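Local coordinates for nitrogenase molybdenum-iron protein beta chain (Clostridium pasteurianum, PDB 4WES), which forms, with the alpha chain, the molybdenum-iron component of nitrogenase, which reduces dinitrogen to ammonium, and shares an [8Fe-7S] cluster with that chain, at residues M29-G34 and T148-M153; L39-G44 and M65-S70; V102-L107 and H136-S141. All blocks are in the same frame, centred on the assembly; numbering follows the deposited sequence. Where two conformers were deposited one is given.

Contact 1 (M29-G34 and T148-M153); sequences MYAALG and TGFANM
Two helices of the alpha/beta domain that carries the 38-43 strand, helices 24-33 and 146-161, meet here through A31 on one and F150 and M153 on the other. The short segments run at 42° to each other (signed crossing angle -42°), and their axes come within 8.4 Å, a close approach that fits the methyl group standing at the crossing. Correspondingly, the nearest alpha carbons, A31 CA and F150 CA, are 5.7 Å apart. A31 CB points at the partner helix, against F150 and M153, three residues apart on it. It lies 3.7 Å from F150 CD1 and the same distance, 3.7 Å, from M153 CB, so one small side chain touches both.

Y30 and F150 add an aromatic pair at one flank. Y30 CD2 approaches F150 CE1 to 3.9 Å, and each atom lies near the plane of the other ring; the rings therefore meet edge against edge, without face overlap. At the other flank, M153 extends from its helix: CG anti to the backbone N (chi1 -171°) puts CG 4.1 Å from A32 N, and the bend at the next torsion turns the sulfur SD toward A32 CB.

The polar end of Y30 is occupied away from this interface: OH is hydrogen-bonded to V179 O and T204 OG1, while F178 meets the ring edge-to-face. P202 touches both A31 and F150.

No hydrogen bond passes between the two segments, and every touching residue is buried. Cohesion therefore rests on apolar shape fit, with alanine permitting the approach and the larger F150 and M153 packing round its methyl, while the hydroxyl bonds of Y30 tie one flank to neighbouring loops.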
loop_
_atom_site.group_PDB
_atom_site.type_symbol
_atom_site.label_atom_id
_atom_site.label_comp_id
_atom_site.label_asym_id
_atom_site.label_seq_id
_atom_site.Cartn_x
_atom_site.Cartn_y
_atom_site.Cartn_z
ATOM N N MET B 29 -8.734 26.147 -13.429
ATOM C CA MET B 29 -9.940 25.745 -12.731
ATOM C C MET B 29 -9.602 25.318 -11.294
ATOM O O MET B 29 -10.301 25.709 -10.346
ATOM C CB MET B 29 -10.613 24.623 -13.531
ATOM C CG MET B 29 -11.936 24.175 -12.974
ATOM S SD MET B 29 -12.745 22.879 -13.931
ATOM C CE MET B 29 -13.183 23.786 -15.421
ATOM N N TYR B 30 -8.555 24.518 -11.131
ATOM C CA TYR B 30 -8.108 24.092 -9.836
ATOM C C TYR B 30 -7.715 25.282 -8.954
ATOM O O TYR B 30 -8.128 25.377 -7.800
ATOM C CB TYR B 30 -6.943 23.107 -10.014
ATOM C CG TYR B 30 -6.389 22.569 -8.719
ATOM C CD1 TYR B 30 -7.083 21.621 -7.997
ATOM C CD2 TYR B 30 -5.177 23.017 -8.187
ATOM C CE1 TYR B 30 -6.608 21.150 -6.792
ATOM C CE2 TYR B 30 -4.678 22.534 -7.011
ATOM C CZ TYR B 30 -5.391 21.593 -6.294
ATOM O OH TYR B 30 -4.975 21.115 -5.076
ATOM N N ALA B 31 -6.907 26.170 -9.499
ATOM C CA ALA B 31 -6.550 27.387 -8.752
ATOM C C ALA B 31 -7.773 28.164 -8.311
ATOM O O ALA B 31 -7.822 28.669 -7.162
ATOM C CB ALA B 31 -5.612 28.253 -9.599
ATOM N N ALA B 32 -8.740 28.343 -9.204
ATOM C CA ALA B 32 -9.932 29.076 -8.888
ATOM C C ALA B 32 -10.760 28.429 -7.767
ATOM O O ALA B 32 -11.351 29.116 -6.934
ATOM C CB ALA B 32 -10.785 29.265 -10.119
ATOM N N LEU B 33 -10.795 27.100 -7.763
ATOM C CA LEU B 33 -11.463 26.389 -6.673
ATOM C C LEU B 33 -10.746 26.593 -5.331
ATOM O O LEU B 33 -11.282 26.255 -4.277
ATOM C CB LEU B 33 -11.624 24.911 -7.006
ATOM C CG LEU B 33 -12.663 24.638 -8.085
ATOM C CD1 LEU B 33 -12.612 23.178 -8.528
ATOM C CD2 LEU B 33 -14.083 24.958 -7.635
ATOM N N GLY B 34 -9.537 27.140 -5.363
ATOM C CA GLY B 34 -8.810 27.530 -4.153
ATOM C C GLY B 34 -9.134 28.925 -3.659
ATOM O O GLY B 34 -8.414 29.433 -2.780
ATOM N N THR B 148 1.071 25.595 -16.242
ATOM C CA THR B 148 1.068 26.977 -16.716
ATOM C C THR B 148 -0.286 27.610 -16.492
ATOM O O THR B 148 -0.387 28.807 -16.173
ATOM C CB THR B 148 1.418 26.993 -18.207
ATOM O OG1 THR B 148 2.343 25.954 -18.528
ATOM C CG2 THR B 148 1.970 28.336 -18.615
ATOM N N GLY B 149 -1.362 26.851 -16.661
ATOM C CA GLY B 149 -2.699 27.348 -16.417
ATOM C C GLY B 149 -2.917 27.756 -14.967
ATOM O O GLY B 149 -3.503 28.820 -14.676
ATOM N N PHE B 150 -2.439 26.915 -14.055
ATOM C CA PHE B 150 -2.436 27.249 -12.636
ATOM C C PHE B 150 -1.673 28.563 -12.423
ATOM O O PHE B 150 -2.145 29.485 -11.748
ATOM C CB PHE B 150 -1.846 26.093 -11.848
ATOM C CG PHE B 150 -1.799 26.336 -10.356
ATOM C CD1 PHE B 150 -2.785 25.842 -9.527
ATOM C CD2 PHE B 150 -0.745 27.014 -9.793
ATOM C CE1 PHE B 150 -2.742 26.050 -8.171
ATOM C CE2 PHE B 150 -0.695 27.240 -8.422
ATOM C CZ PHE B 150 -1.678 26.719 -7.609
ATOM N N ALA B 151 -0.463 28.636 -12.970
ATOM C CA ALA B 151 0.365 29.818 -12.771
ATOM C C ALA B 151 -0.324 31.069 -13.247
ATOM O O ALA B 151 -0.234 32.138 -12.593
ATOM C CB ALA B 151 1.694 29.670 -13.468
ATOM N N ASN B 152 -0.965 30.980 -14.403
ATOM C CA ASN B 152 -1.677 32.106 -14.987
ATOM C C ASN B 152 -2.886 32.542 -14.145
ATOM O O ASN B 152 -3.102 33.743 -13.918
ATOM C CB ASN B 152 -2.106 31.777 -16.435
ATOM C CG ASN B 152 -0.963 31.865 -17.396
ATOM O OD1 ASN B 152 -0.001 32.598 -17.173
ATOM N ND2 ASN B 152 -1.040 31.119 -18.471
ATOM N N MET B 153 -3.629 31.599 -13.593
ATOM C CA MET B 153 -4.759 31.957 -12.756
ATOM C C MET B 153 -4.257 32.681 -11.506
ATOM O O MET B 153 -4.893 33.631 -11.039
ATOM C CB MET B 153 -5.580 30.717 -12.371
ATOM C CG MET B 153 -6.907 31.051 -11.676
ATOM S SD MET B 153 -8.211 31.667 -12.778
ATOM C CE MET B 153 -8.102 33.395 -12.526
#

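Contact 2 (L39-G44 and M65-S70); sequences LPHSHG and MASTSS
Backbone bonds join L39-G44 and M65-S70 as parallel strands, with bridges pairing H41 with S67 and S42 with T68. S67 N donates to P40 O in the carbonyl plane, S42 N to S67 O at 2.8 Å and 176°, and S69 N to S42 O at 3.0 Å.

The side-chain bonds centre on two imidazoles. H41 is gripped at both nitrogens by hydroxyls lying in its ring plane: ND1 is 2.8 Å from S67 OG, and NE2 is 2.8 Å from S69 OG. This pair of bonds fixes the rotation of the ring. S69 OG also bonds H43 ND1 at 2.8 Å, linking the two histidines, and H43 NE2 continues to D113. T68 OG1 accepts from S70 N, an ST turn.

Water reinforces both sides. One molecule bridges L39 O and S67 OG; another joins S42 OG to T68 OG1.

Apolar contact is confined to the start, where L39 CD1 reaches M65 CB at 3.9 Å. P40 has no N-H to offer M65 O, which is buried without a polar partner, 3.3 Å from P40 CD.

Helix 46-60 connects the two strands in a beta-alpha-beta unit. Strand 99-104 pairs with the other edge of 38-43, helix 81-95 touches L39, H41 and S67, helix 24-33 touches P40 and A66, and the alpha chain hydrogen-bonds to the T68 backbone.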
loop_
_atom_site.group_PDB
_atom_site.type_symbol
_atom_site.label_atom_id
_atom_site.label_comp_id
_atom_site.label_asym_id
_atom_site.label_seq_id
_atom_site.Cartn_x
_atom_site.Cartn_y
_atom_site.Cartn_z
ATOM N N LEU B 39 -16.874 30.588 -8.344
ATOM C CA LEU B 39 -17.212 29.680 -9.415
ATOM C C LEU B 39 -16.211 29.887 -10.572
ATOM O O LEU B 39 -16.174 30.959 -11.179
ATOM C CB LEU B 39 -18.647 29.888 -9.928
ATOM C CG LEU B 39 -19.146 28.852 -10.915
ATOM C CD1 LEU B 39 -19.170 27.472 -10.299
ATOM C CD2 LEU B 39 -20.491 29.254 -11.468
ATOM N N PRO B 40 -15.415 28.871 -10.895
ATOM C CA PRO B 40 -14.591 28.940 -12.103
ATOM C C PRO B 40 -15.477 29.003 -13.343
ATOM O O PRO B 40 -16.540 28.356 -13.380
ATOM C CB PRO B 40 -13.800 27.622 -12.094
ATOM C CG PRO B 40 -13.920 27.105 -10.683
ATOM C CD PRO B 40 -15.269 27.570 -10.209
ATOM N N HIS B 41 -15.027 29.752 -14.360
ATOM C CA HIS B 41 -15.750 29.884 -15.612
ATOM C C HIS B 41 -14.838 29.651 -16.778
ATOM O O HIS B 41 -13.796 30.297 -16.909
ATOM C CB HIS B 41 -16.368 31.275 -15.753
ATOM C CG HIS B 41 -17.196 31.417 -16.977
ATOM N ND1 HIS B 41 -18.469 30.910 -17.071
ATOM C CD2 HIS B 41 -16.878 31.904 -18.205
ATOM C CE1 HIS B 41 -18.912 31.120 -18.293
ATOM N NE2 HIS B 41 -17.977 31.726 -18.998
ATOM N N SER B 42 -15.222 28.687 -17.623
ATOM C CA SER B 42 -14.461 28.325 -18.810
ATOM C C SER B 42 -15.017 29.041 -20.026
ATOM O O SER B 42 -16.125 28.765 -20.489
ATOM C CB SER B 42 -14.575 26.825 -18.991
ATOM O OG SER B 42 -13.868 26.391 -20.148
ATOM N N HIS B 43 -14.256 30.012 -20.539
ATOM C CA HIS B 43 -14.720 30.796 -21.662
ATOM C C HIS B 43 -14.277 30.133 -22.986
ATOM O O HIS B 43 -13.181 30.359 -23.495
ATOM C CB HIS B 43 -14.184 32.236 -21.541
ATOM C CG HIS B 43 -14.647 33.138 -22.627
ATOM N ND1 HIS B 43 -15.970 33.486 -22.792
ATOM C CD2 HIS B 43 -13.951 33.796 -23.579
ATOM C CE1 HIS B 43 -16.062 34.317 -23.810
ATOM N NE2 HIS B 43 -14.851 34.530 -24.301
ATOM N N GLY B 44 -15.131 29.279 -23.501
ATOM C CA GLY B 44 -14.863 28.514 -24.698
ATOM C C GLY B 44 -16.052 27.635 -25.031
ATOM O O GLY B 44 -17.144 27.820 -24.531
ATOM N N MET B 65 -17.189 22.099 -9.541
ATOM C CA MET B 65 -18.127 22.970 -10.232
ATOM C C MET B 65 -17.416 23.959 -11.131
ATOM O O MET B 65 -16.387 24.528 -10.723
ATOM C CB MET B 65 -18.908 23.766 -9.189
ATOM C CG MET B 65 -20.061 22.979 -8.599
ATOM S SD MET B 65 -21.302 22.721 -9.875
ATOM C CE MET B 65 -21.968 21.156 -9.395
ATOM N N ALA B 66 -17.973 24.197 -12.315
ATOM C CA ALA B 66 -17.540 25.297 -13.186
ATOM C C ALA B 66 -18.652 25.549 -14.197
ATOM O O ALA B 66 -19.359 24.625 -14.603
ATOM C CB ALA B 66 -16.239 25.009 -13.921
ATOM N N SER B 67 -18.768 26.813 -14.607
ATOM C CA SER B 67 -19.652 27.234 -15.680
ATOM C C SER B 67 -18.843 27.399 -16.976
ATOM O O SER B 67 -17.611 27.391 -16.976
ATOM C CB SER B 67 -20.317 28.548 -15.302
ATOM O OG SER B 67 -19.380 29.499 -14.874
ATOM N N THR B 68 -19.571 27.569 -18.083
ATOM C CA THR B 68 -18.934 27.749 -19.381
ATOM C C THR B 68 -19.746 28.720 -20.250
ATOM O O THR B 68 -20.956 28.895 -20.078
ATOM C CB THR B 68 -18.746 26.385 -20.144
ATOM O OG1 THR B 68 -18.341 26.634 -21.498
ATOM C CG2 THR B 68 -20.007 25.552 -20.172
ATOM N N SER B 69 -19.016 29.377 -21.147
ATOM C CA SER B 69 -19.635 30.238 -22.133
ATOM C C SER B 69 -20.386 29.485 -23.222
ATOM O O SER B 69 -21.152 30.096 -23.979
ATOM C CB SER B 69 -18.597 31.165 -22.741
ATOM O OG SER B 69 -18.129 32.103 -21.795
ATOM N N SER B 70 -20.138 28.176 -23.353
ATOM C CA SER B 70 -20.826 27.365 -24.352
ATOM C C SER B 70 -20.799 27.988 -25.763
ATOM O O SER B 70 -21.830 28.245 -26.389
ATOM C CB SER B 70 -22.256 27.010 -23.947
ATOM O OG SER B 70 -22.265 26.109 -22.838
HETATM O O HOH W 1 -18.534 31.366 -12.906
HETATM O O HOH W 2 -15.831 25.630 -21.791
#

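Contact 3 (V102-L107 and H136-S141); sequences VHTTCL and HTNTPS. With CLF (Fe(8)-S(7) cluster), chain H.
The H103 imidazole receives T139 OG1 on a slant, neither squarely over a face nor at the edge; T139 OG1 is closest to H103 CB, 3.5 Å, with ring atom CG at 4.1 Å. P25, A28, M29 and S42 also touch this side chain. The H136 ring turns away from V102-L107, its ND1 bonded to Y160 OH and its NE2 weakly to N138 OD1.

V102 and H136 form one parallel bridge, and T137 N donates to V102 O at 2.9 Å, nearly along the carbonyl axis. Farther on, T139 donates twice to T104: T139 N to T104 OG1 at 2.8 Å and 177°, and T139 OG1 to T104 O at 2.7 Å from above the carbonyl plane. Having OG1 between the backbone N and carbonyl carbon in T139 (chi1 49°) directs it across to that oxygen. E109 binds both T104 OG1 and N138 ND2.

The segments converge on the Fe(8)-S(7) cluster. C106 SG binds iron FE6 at 2.4 Å; S141, modelled in two conformers, has OG 2.0 Å from the same iron in the one described. Both are cluster ligands, and C23 and C48 lie close by. T105, the N-cap of helix 106-111, accepts a capping bond from L107 N at OG1.

Strand 99-104, between strands 38-43 and 133-136, leads through T105 into helix 106-111, and helix 115-125 touches V102, T104 and H136.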
loop_
_atom_site.group_PDB
_atom_site.type_symbol
_atom_site.label_atom_id
_atom_site.label_comp_id
_atom_site.label_asym_id
_atom_site.label_seq_id
_atom_site.Cartn_x
_atom_site.Cartn_y
_atom_site.Cartn_z
ATOM N N VAL B 102 -12.657 33.665 -14.434
ATOM C CA VAL B 102 -12.705 33.257 -15.842
ATOM C C VAL B 102 -11.323 32.820 -16.328
ATOM O O VAL B 102 -10.320 33.498 -16.083
ATOM C CB VAL B 102 -13.177 34.449 -16.706
ATOM C CG1 VAL B 102 -13.216 34.031 -18.173
ATOM C CG2 VAL B 102 -14.552 34.922 -16.246
ATOM N N HIS B 103 -11.288 31.700 -17.052
ATOM C CA HIS B 103 -10.123 31.341 -17.823
ATOM C C HIS B 103 -10.595 31.053 -19.260
ATOM O O HIS B 103 -11.809 31.080 -19.534
ATOM C CB HIS B 103 -9.385 30.135 -17.205
ATOM C CG HIS B 103 -10.217 28.886 -17.132
ATOM N ND1 HIS B 103 -10.892 28.494 -15.999
ATOM C CD2 HIS B 103 -10.527 27.963 -18.076
ATOM C CE1 HIS B 103 -11.532 27.357 -16.250
ATOM N NE2 HIS B 103 -11.338 27.028 -17.505
ATOM N N THR B 104 -9.640 30.842 -20.169
ATOM C CA THR B 104 -9.978 30.736 -21.580
ATOM C C THR B 104 -9.564 29.371 -22.120
ATOM O O THR B 104 -9.043 28.548 -21.406
ATOM C CB THR B 104 -9.365 31.890 -22.364
ATOM O OG1 THR B 104 -7.949 31.831 -22.218
ATOM C CG2 THR B 104 -9.897 33.229 -21.867
ATOM N N THR B 105 -9.820 29.153 -23.388
ATOM C CA THR B 105 -9.460 27.914 -24.056
ATOM C C THR B 105 -8.710 28.199 -25.332
ATOM O O THR B 105 -8.615 29.338 -25.751
ATOM C CB THR B 105 -10.686 27.033 -24.388
ATOM O OG1 THR B 105 -11.405 27.581 -25.492
ATOM C CG2 THR B 105 -11.624 26.857 -23.186
ATOM N N CYS B 106 -8.213 27.146 -25.992
ATOM C CA CYS B 106 -7.614 27.379 -27.301
ATOM C C CYS B 106 -8.570 28.059 -28.279
ATOM O O CYS B 106 -8.107 28.779 -29.161
ATOM C CB CYS B 106 -7.155 26.063 -27.906
ATOM S SG CYS B 106 -8.362 24.706 -27.879
ATOM N N LEU B 107 -9.882 27.850 -28.136
ATOM C CA LEU B 107 -10.835 28.466 -29.057
ATOM C C LEU B 107 -10.868 29.978 -28.864
ATOM O O LEU B 107 -10.684 30.745 -29.823
ATOM C CB LEU B 107 -12.226 27.909 -28.810
ATOM C CG LEU B 107 -13.332 28.455 -29.698
ATOM C CD1 LEU B 107 -12.993 28.408 -31.188
ATOM C CD2 LEU B 107 -14.646 27.760 -29.426
ATOM N N HIS B 136 -10.240 37.459 -14.424
ATOM C CA HIS B 136 -9.882 36.548 -15.520
ATOM C C HIS B 136 -8.386 36.332 -15.615
ATOM O O HIS B 136 -7.578 37.137 -15.126
ATOM C CB HIS B 136 -10.383 37.046 -16.891
ATOM C CG HIS B 136 -9.416 37.925 -17.615
ATOM N ND1 HIS B 136 -9.206 39.260 -17.312
ATOM C CD2 HIS B 136 -8.591 37.634 -18.636
ATOM C CE1 HIS B 136 -8.286 39.748 -18.123
ATOM N NE2 HIS B 136 -7.891 38.780 -18.931
ATOM N N THR B 137 -8.036 35.229 -16.282
ATOM C CA THR B 137 -6.727 35.025 -16.857
ATOM C C THR B 137 -6.894 34.494 -18.282
ATOM O O THR B 137 -8.002 34.221 -18.707
ATOM C CB THR B 137 -5.840 34.098 -16.014
ATOM O OG1 THR B 137 -4.521 34.093 -16.547
ATOM C CG2 THR B 137 -6.379 32.713 -15.965
ATOM N N ASN B 138 -5.781 34.426 -19.009
ATOM C CA ASN B 138 -5.742 33.873 -20.367
ATOM C C ASN B 138 -4.921 32.602 -20.346
ATOM O O ASN B 138 -3.764 32.606 -19.886
ATOM C CB ASN B 138 -5.121 34.885 -21.348
ATOM C CG ASN B 138 -5.957 36.133 -21.475
ATOM O OD1 ASN B 138 -5.784 37.111 -20.710
ATOM N ND2 ASN B 138 -6.901 36.116 -22.403
ATOM N N THR B 139 -5.513 31.520 -20.816
ATOM C CA THR B 139 -4.955 30.166 -20.691
ATOM C C THR B 139 -4.990 29.400 -22.017
ATOM O O THR B 139 -5.681 28.395 -22.150
ATOM C CB THR B 139 -5.689 29.406 -19.571
ATOM O OG1 THR B 139 -7.105 29.515 -19.730
ATOM C CG2 THR B 139 -5.316 29.956 -18.215
ATOM N N PRO B 140 -4.210 29.866 -22.997
ATOM C CA PRO B 140 -4.127 29.131 -24.267
ATOM C C PRO B 140 -3.553 27.746 -24.100
ATOM O O PRO B 140 -2.442 27.574 -23.627
ATOM C CB PRO B 140 -3.207 29.994 -25.111
ATOM C CG PRO B 140 -2.346 30.727 -24.121
ATOM C CD PRO B 140 -3.277 30.997 -22.949
ATOM N N SER B 141 -4.308 26.746 -24.536
ATOM C CA SER B 141 -3.913 25.364 -24.288
ATOM C C SER B 141 -2.752 24.885 -25.152
ATOM O O SER B 141 -2.141 23.839 -24.860
ATOM C CB SER B 141 -5.095 24.428 -24.474
ATOM O OG SER B 141 -5.830 24.705 -25.624
HETATM FE FE1 CLF H . -12.698 22.193 -28.252
HETATM FE FE2 CLF H . -12.641 21.538 -25.843
HETATM FE FE3 CLF H . -13.982 19.826 -27.548
HETATM FE FE4 CLF H . -11.283 20.094 -27.573
HETATM S S1 CLF H . -10.636 22.335 -27.063
HETATM S S2A CLF H . -14.611 21.973 -26.934
HETATM S S4A CLF H . -12.541 19.234 -25.879
HETATM S S3A CLF H . -12.655 20.183 -29.434
HETATM FE FE5 CLF H . -8.292 20.078 -25.857
HETATM FE FE6 CLF H . -7.496 23.605 -25.972
HETATM FE FE7 CLF H . -7.691 21.855 -23.859
HETATM FE FE8 CLF H . -10.156 22.461 -24.752
HETATM S S2B CLF H . -6.596 21.499 -25.849
HETATM S S3B CLF H . -8.633 23.968 -23.990
HETATM S S4B CLF H . -9.484 20.402 -23.927
#

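All three contacts lie within one alpha/beta domain, their centres about 10 to 13 Å apart. Along the chain, contact 2 closes before contact 3 opens, and both are nested inside the long loop closed by contact 1. Contacts 2 and 3 share a parallel sheet ordered 67-68, 38-43, 99-104, 133-136; H43 N to H103 O and H41 O to H103 N, each 2.9 Å, join its two central strands. Contact 1 supplies helices packed against that sheet: A32 CB lies 3.8 Å from P40 CG on strand 38-43, and M153 CA meets T137 CG2 in the loop after strand 133-136. In this buried body, cluster ligands C106 and S141 follow the ends of strands 99-104 and 133-136.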